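Local coordinates for glycosyl hydrolase family 2, TIM barrel domain protein (PDB 6DXU) that probably hydrolyses beta-glucuronides, as a gut-bacterial beta-glucuronidase of glycoside hydrolase family 2, at residues E565-L576 and K622-W632. Numbering follows the deposited sequence.
Sequences ESYVVRLIDWHL and KESYYVFQSYW
Leu576 drops as a knob into the hole formed by Val627, Phe628, Tyr631 and Trp632, where helix 623-632 ends alongside helix 565-579, which runs on (15° between short-segment axes 9.3 Å apart). Leu576 CB sits squarely over the Tyr631 ring, 3.7 Å from the centroid, while the two methyls fork: CD1 toward Phe628 CD1, CD2 toward Trp632 CZ2. One turn back, Ile572 CG2 lies over a face of Phe628, offset toward the rim. With Ile572 CG2 anti to the backbone N, that methyl also reaches Val627 CG1 at 3.7 Å. Tyr631 OH donates to Asp573 OD1 (2.7 Å), nearly along the C-O axis, with ring and carboxylate planes 64° apart; OD2 is taken by Ala688 N and Tyr661 OH. A phenylalanine in place of Tyr631 would probably leave OD1 of the buried Asp573 without its hydroxyl donor. At the other end Glu565 OE2 accepts from Glu623 N (2.9 Å) through its syn lone pair and shares a water with Ser624 OG, while OE1 takes Arg522 N. The helices precede and follow strand 587-589, which pairs in parallel with 323-331 and 512-513, consistent with the closing strand of the TIM barrel; strand 655-662 packs against both, Tyr661 touching Val569 and Val627.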
# COMPACT_ATOMS: atom_id res chain seq x y z
N GLU D 565 -47.04 5.27 32.08
CA GLU D 565 -47.84 5.62 30.93
C GLU D 565 -48.76 6.80 31.23
O GLU D 565 -49.15 7.52 30.31
CB GLU D 565 -48.67 4.43 30.48
CG GLU D 565 -47.86 3.20 30.18
CD GLU D 565 -48.60 2.28 29.24
OE1 GLU D 565 -48.68 1.06 29.50
OE2 GLU D 565 -49.13 2.80 28.25
N SER D 566 -49.12 6.99 32.50
CA SER D 566 -50.09 8.02 32.86
C SER D 566 -49.57 9.41 32.55
O SER D 566 -50.33 10.28 32.10
CB SER D 566 -50.45 7.89 34.34
OG SER D 566 -50.72 6.52 34.67
N TYR D 567 -48.28 9.64 32.78
CA TYR D 567 -47.69 10.95 32.47
C TYR D 567 -47.62 11.18 30.96
O TYR D 567 -48.00 12.25 30.47
CB TYR D 567 -46.31 11.06 33.10
CG TYR D 567 -45.62 12.37 32.77
CD1 TYR D 567 -46.02 13.56 33.36
CD2 TYR D 567 -44.59 12.43 31.83
CE1 TYR D 567 -45.41 14.76 33.06
CE2 TYR D 567 -43.97 13.63 31.51
CZ TYR D 567 -44.40 14.80 32.13
OH TYR D 567 -43.80 16.01 31.83
N VAL D 568 -47.12 10.19 30.20
CA VAL D 568 -46.90 10.46 28.78
C VAL D 568 -48.23 10.59 28.05
O VAL D 568 -48.33 11.33 27.06
CB VAL D 568 -45.98 9.40 28.13
CG1 VAL D 568 -46.73 8.14 27.80
CG2 VAL D 568 -45.34 9.99 26.86
N VAL D 569 -49.27 9.91 28.52
CA VAL D 569 -50.59 10.09 27.91
C VAL D 569 -51.03 11.54 28.05
O VAL D 569 -51.58 12.13 27.11
CB VAL D 569 -51.59 9.10 28.54
CG1 VAL D 569 -53.02 9.59 28.35
CG2 VAL D 569 -51.42 7.73 27.90
N ARG D 570 -50.79 12.14 29.21
CA ARG D 570 -51.17 13.53 29.40
C ARG D 570 -50.28 14.47 28.60
O ARG D 570 -50.74 15.51 28.11
CB ARG D 570 -51.13 13.88 30.89
CG ARG D 570 -52.24 13.17 31.67
CD ARG D 570 -52.18 13.45 33.16
NE ARG D 570 -53.32 12.83 33.83
CZ ARG D 570 -54.40 13.48 34.27
NH1 ARG D 570 -54.49 14.80 34.14
NH2 ARG D 570 -55.38 12.82 34.87
N LEU D 571 -48.99 14.13 28.48
CA LEU D 571 -48.08 14.94 27.68
C LEU D 571 -48.47 14.93 26.20
O LEU D 571 -48.44 15.97 25.54
CB LEU D 571 -46.64 14.44 27.86
CG LEU D 571 -45.51 15.16 27.09
CD1 LEU D 571 -44.22 15.11 27.90
CD2 LEU D 571 -45.27 14.56 25.69
N ILE D 572 -48.79 13.75 25.66
CA ILE D 572 -49.16 13.67 24.25
C ILE D 572 -50.48 14.40 24.00
O ILE D 572 -50.62 15.15 23.02
CB ILE D 572 -49.23 12.20 23.81
CG1 ILE D 572 -47.82 11.60 23.83
CG2 ILE D 572 -49.89 12.07 22.43
CD1 ILE D 572 -47.81 10.07 23.76
N ASP D 573 -51.47 14.15 24.87
CA ASP D 573 -52.76 14.82 24.81
C ASP D 573 -52.57 16.33 24.65
O ASP D 573 -53.14 16.96 23.76
CB ASP D 573 -53.53 14.47 26.09
CG ASP D 573 -54.98 14.94 26.11
OD1 ASP D 573 -55.42 15.75 25.26
OD2 ASP D 573 -55.70 14.46 27.01
N TRP D 574 -51.72 16.90 25.50
CA TRP D 574 -51.48 18.34 25.47
C TRP D 574 -50.93 18.78 24.12
O TRP D 574 -51.46 19.71 23.49
CB TRP D 574 -50.52 18.73 26.59
CG TRP D 574 -50.28 20.20 26.60
CD1 TRP D 574 -49.27 20.88 25.97
CD2 TRP D 574 -51.11 21.19 27.22
NE1 TRP D 574 -49.41 22.23 26.18
CE2 TRP D 574 -50.53 22.45 26.94
CE3 TRP D 574 -52.27 21.14 28.00
CZ2 TRP D 574 -51.07 23.64 27.42
CZ3 TRP D 574 -52.81 22.33 28.46
CH2 TRP D 574 -52.21 23.56 28.17
N HIS D 575 -49.85 18.13 23.65
CA HIS D 575 -49.25 18.50 22.37
C HIS D 575 -50.28 18.49 21.25
O HIS D 575 -50.34 19.41 20.42
CB HIS D 575 -48.10 17.54 22.02
CG HIS D 575 -46.81 17.83 22.72
ND1 HIS D 575 -46.61 17.56 24.05
CD2 HIS D 575 -45.65 18.34 22.26
CE1 HIS D 575 -45.38 17.90 24.39
NE2 HIS D 575 -44.77 18.37 23.32
N LEU D 576 -51.09 17.43 21.19
CA LEU D 576 -52.01 17.27 20.06
C LEU D 576 -53.12 18.31 20.10
O LEU D 576 -53.55 18.80 19.05
CB LEU D 576 -52.59 15.86 20.06
CG LEU D 576 -51.51 14.79 19.88
CD1 LEU D 576 -52.12 13.42 19.70
CD2 LEU D 576 -50.61 15.16 18.69
N LYS D 622 -49.26 0.54 23.44
CA LYS D 622 -49.36 1.16 24.76
C LYS D 622 -50.63 2.01 24.82
O LYS D 622 -51.30 2.24 23.81
CB LYS D 622 -48.13 2.02 25.05
CG LYS D 622 -46.80 1.26 25.09
CD LYS D 622 -45.71 2.15 25.66
CE LYS D 622 -44.32 1.66 25.29
NZ LYS D 622 -43.29 2.66 25.73
N GLU D 623 -50.94 2.52 26.01
CA GLU D 623 -52.14 3.36 26.13
C GLU D 623 -52.02 4.61 25.26
O GLU D 623 -53.03 5.10 24.74
CB GLU D 623 -52.38 3.75 27.59
CG GLU D 623 -52.44 2.57 28.56
CD GLU D 623 -53.85 1.99 28.75
OE1 GLU D 623 -54.84 2.55 28.24
OE2 GLU D 623 -53.94 0.94 29.41
N SER D 624 -50.79 5.08 25.04
CA SER D 624 -50.54 6.31 24.28
C SER D 624 -50.89 6.16 22.80
O SER D 624 -51.17 7.17 22.14
CB SER D 624 -49.08 6.72 24.43
OG SER D 624 -48.22 5.58 24.41
N TYR D 625 -50.87 4.94 22.27
CA TYR D 625 -51.28 4.73 20.89
C TYR D 625 -52.69 5.26 20.65
O TYR D 625 -52.96 5.89 19.62
CB TYR D 625 -51.20 3.24 20.55
CG TYR D 625 -51.66 2.85 19.15
CD1 TYR D 625 -52.98 2.54 18.89
CD2 TYR D 625 -50.75 2.77 18.10
CE1 TYR D 625 -53.40 2.17 17.62
CE2 TYR D 625 -51.14 2.40 16.83
CZ TYR D 625 -52.47 2.10 16.60
OH TYR D 625 -52.89 1.73 15.35
N TYR D 626 -53.59 5.04 21.61
CA TYR D 626 -54.98 5.44 21.43
C TYR D 626 -55.17 6.94 21.56
O TYR D 626 -56.15 7.47 21.04
CB TYR D 626 -55.85 4.67 22.43
CG TYR D 626 -55.67 3.20 22.22
CD1 TYR D 626 -56.34 2.55 21.19
CD2 TYR D 626 -54.77 2.48 22.97
CE1 TYR D 626 -56.15 1.20 20.96
CE2 TYR D 626 -54.58 1.14 22.75
CZ TYR D 626 -55.27 0.51 21.74
OH TYR D 626 -55.07 -0.83 21.53
N VAL D 627 -54.23 7.62 22.22
CA VAL D 627 -54.31 9.08 22.27
C VAL D 627 -54.15 9.65 20.87
O VAL D 627 -55.00 10.40 20.38
CB VAL D 627 -53.25 9.64 23.24
CG1 VAL D 627 -53.41 11.17 23.35
CG2 VAL D 627 -53.31 8.96 24.60
N PHE D 628 -53.07 9.26 20.18
CA PHE D 628 -52.87 9.67 18.79
C PHE D 628 -54.07 9.27 17.93
O PHE D 628 -54.59 10.08 17.16
CB PHE D 628 -51.59 9.04 18.24
CG PHE D 628 -50.33 9.77 18.63
CD1 PHE D 628 -49.99 10.98 18.02
CD2 PHE D 628 -49.47 9.25 19.58
CE1 PHE D 628 -48.83 11.65 18.37
CE2 PHE D 628 -48.31 9.92 19.93
CZ PHE D 628 -47.98 11.12 19.33
N GLN D 629 -54.51 8.02 18.04
CA GLN D 629 -55.58 7.54 17.18
C GLN D 629 -56.85 8.35 17.38
O GLN D 629 -57.57 8.65 16.41
CB GLN D 629 -55.84 6.06 17.43
CG GLN D 629 -56.77 5.40 16.44
CD GLN D 629 -56.92 3.92 16.72
OE1 GLN D 629 -57.31 3.53 17.81
NE2 GLN D 629 -56.62 3.09 15.73
N SER D 630 -57.12 8.77 18.62
CA SER D 630 -58.35 9.50 18.92
C SER D 630 -58.35 10.90 18.31
O SER D 630 -59.42 11.46 18.00
CB SER D 630 -58.57 9.59 20.43
OG SER D 630 -57.62 10.45 21.04
N TYR D 631 -57.16 11.48 18.14
CA TYR D 631 -57.00 12.81 17.56
C TYR D 631 -56.84 12.78 16.05
O TYR D 631 -57.18 13.77 15.39
CB TYR D 631 -55.78 13.50 18.16
CG TYR D 631 -56.02 14.28 19.43
CD1 TYR D 631 -55.76 13.70 20.67
CD2 TYR D 631 -56.42 15.61 19.40
CE1 TYR D 631 -55.92 14.41 21.84
CE2 TYR D 631 -56.60 16.33 20.55
CZ TYR D 631 -56.34 15.72 21.77
OH TYR D 631 -56.51 16.43 22.93
N TRP D 632 -56.33 11.69 15.48
CA TRP D 632 -55.80 11.70 14.12
C TRP D 632 -56.59 10.88 13.12
O TRP D 632 -56.25 10.88 11.93
CB TRP D 632 -54.34 11.21 14.14
CG TRP D 632 -53.34 12.24 14.62
CD1 TRP D 632 -53.61 13.51 15.04
CD2 TRP D 632 -51.91 12.09 14.69
NE1 TRP D 632 -52.43 14.16 15.37
CE2 TRP D 632 -51.38 13.31 15.17
CE3 TRP D 632 -51.03 11.04 14.40
CZ2 TRP D 632 -50.00 13.51 15.35
CZ3 TRP D 632 -49.66 11.24 14.59
CH2 TRP D 632 -49.16 12.47 15.06
O HOH W 1 -47.81 4.91 27.02